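Local coordinates for acyl-CoA Binding Protein (Moniliophthora perniciosa, PDB 3FP5) that probably binds long-chain acyl-CoA esters and carries them within the cell, serving fatty acid metabolism, at residues A[46-51]-A[63-68]. Sequence-based numbering, arbitrary orientation.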
# COMPACT_ATOMS: atom_id res chain seq x y z
N VAL A 46 2.99 -11.70 -9.50
CA VAL A 46 2.71 -12.80 -8.59
C VAL A 46 3.48 -14.06 -9.02
O VAL A 46 3.46 -14.45 -10.19
CB VAL A 46 1.19 -13.07 -8.51
CG1 VAL A 46 0.62 -13.43 -9.87
CG2 VAL A 46 0.88 -14.12 -7.46
N ASN A 47 4.15 -14.69 -8.05
CA ASN A 47 5.11 -15.75 -8.34
C ASN A 47 4.82 -17.07 -7.60
O ASN A 47 5.67 -17.96 -7.54
CB ASN A 47 6.52 -15.27 -7.99
CG ASN A 47 6.66 -14.94 -6.51
OD1 ASN A 47 5.71 -15.04 -5.74
ND2 ASN A 47 7.87 -14.55 -6.10
N ILE A 48 3.61 -17.18 -7.06
CA ILE A 48 3.17 -18.40 -6.37
C ILE A 48 1.76 -18.76 -6.82
O ILE A 48 1.04 -17.92 -7.36
CB ILE A 48 3.14 -18.20 -4.85
CG1 ILE A 48 2.22 -17.02 -4.49
CG2 ILE A 48 4.55 -17.99 -4.31
CD1 ILE A 48 1.99 -16.85 -2.99
N SER A 49 1.37 -20.01 -6.59
CA SER A 49 0.01 -20.44 -6.89
C SER A 49 -0.96 -19.94 -5.83
O SER A 49 -0.56 -19.62 -4.71
CB SER A 49 -0.08 -21.97 -7.01
OG SER A 49 0.47 -22.42 -8.24
N ARG A 50 -2.24 -19.85 -6.18
CA ARG A 50 -3.25 -19.37 -5.25
C ARG A 50 -3.35 -20.33 -4.08
O ARG A 50 -3.34 -21.55 -4.27
CB ARG A 50 -4.60 -19.27 -5.95
CG ARG A 50 -5.69 -18.62 -5.13
CD ARG A 50 -6.91 -18.39 -6.00
NE ARG A 50 -7.90 -17.50 -5.41
CZ ARG A 50 -9.05 -17.90 -4.88
NH1 ARG A 50 -9.35 -19.20 -4.83
NH2 ARG A 50 -9.90 -17.01 -4.38
N PRO A 51 -3.43 -19.79 -2.86
CA PRO A 51 -3.61 -20.65 -1.68
C PRO A 51 -4.92 -21.42 -1.76
O PRO A 51 -5.78 -21.10 -2.59
CB PRO A 51 -3.68 -19.64 -0.52
CG PRO A 51 -2.97 -18.44 -1.01
CD PRO A 51 -3.20 -18.38 -2.49
N ASP A 63 -5.43 -12.97 -4.67
CA ASP A 63 -6.32 -12.41 -5.69
C ASP A 63 -5.98 -10.94 -5.98
O ASP A 63 -5.92 -10.53 -7.14
CB ASP A 63 -7.78 -12.54 -5.26
CG ASP A 63 -8.27 -13.98 -5.35
OD1 ASP A 63 -7.59 -14.81 -5.98
OD2 ASP A 63 -9.34 -14.27 -4.76
N ALA A 64 -5.77 -10.16 -4.93
CA ALA A 64 -5.42 -8.75 -5.09
C ALA A 64 -4.12 -8.58 -5.86
O ALA A 64 -4.05 -7.83 -6.84
CB ALA A 64 -5.33 -8.05 -3.74
N TRP A 65 -3.09 -9.29 -5.42
CA TRP A 65 -1.80 -9.28 -6.10
C TRP A 65 -1.93 -9.71 -7.57
O TRP A 65 -1.41 -9.03 -8.47
CB TRP A 65 -0.81 -10.18 -5.34
CG TRP A 65 0.61 -10.06 -5.81
CD1 TRP A 65 1.12 -9.13 -6.66
CD2 TRP A 65 1.70 -10.90 -5.43
NE1 TRP A 65 2.47 -9.34 -6.84
CE2 TRP A 65 2.85 -10.43 -6.09
CE3 TRP A 65 1.82 -12.01 -4.59
CZ2 TRP A 65 4.10 -11.02 -5.94
CZ3 TRP A 65 3.07 -12.60 -4.44
CH2 TRP A 65 4.19 -12.11 -5.11
N LYS A 66 -2.63 -10.82 -7.82
CA LYS A 66 -2.83 -11.30 -9.19
C LYS A 66 -3.50 -10.22 -10.05
O LYS A 66 -3.16 -10.06 -11.22
CB LYS A 66 -3.67 -12.60 -9.18
CG LYS A 66 -4.07 -13.10 -10.57
CD LYS A 66 -2.87 -13.56 -11.37
CE LYS A 66 -3.28 -14.30 -12.64
NZ LYS A 66 -2.09 -14.94 -13.25
N SER A 67 -4.40 -9.45 -9.45
CA SER A 67 -5.16 -8.45 -10.20
C SER A 67 -4.31 -7.29 -10.74
O SER A 67 -4.77 -6.54 -11.61
CB SER A 67 -6.33 -7.92 -9.37
OG SER A 67 -5.91 -6.97 -8.40
N VAL A 68 -3.09 -7.14 -10.24
CA VAL A 68 -2.21 -6.09 -10.74
C VAL A 68 -1.01 -6.64 -11.51
O VAL A 68 -0.03 -5.93 -11.75
CB VAL A 68 -1.77 -5.10 -9.63
CG1 VAL A 68 -2.98 -4.36 -9.09
CG2 VAL A 68 -1.01 -5.81 -8.50
O HOH W 1 0.93 -9.67 -9.94
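Val46 packs over one face of the Trp65 indole, its CA 3.6 Å from the centroid of the six-membered ring and 18° off the normal, a CH-pi contact. From there the valine divides: CB rests against Trp65 CD2, CG2 turns to CE3 of the same ring at 3.7 Å, and CG1 leaves the indole for Lys66 CD, 3.8 Å away. With Val46 CG2 anti to the backbone N and CG1 between N and the carbonyl carbon (chi1 60°), each methyl gets its own neighbour. A water joins Val46 N to Trp65 O. In the all-helical acyl-CoA-binding fold, this packing lays the loop that follows helix 28-42 against helix 56-66. Trp65 NE1 donates to Gly44 O, just upstream, and Asn47 OD1 comes obliquely to Trp65 CH2 at 3.4 Å. Replacing Trp65 by an alanine would probably take from Val46 the aromatic face it packs on and leave Gly44 O without this donor. Farther along, Arg50 reaches out in an extended chain and forms a side-on salt bridge with Asp63: Arg50 NE donates to Asp63 OD1 at 2.8 Å, while NH2 meets the syn lone pair of OD2 almost straight (170°), guanidinium and carboxylate nearly coplanar.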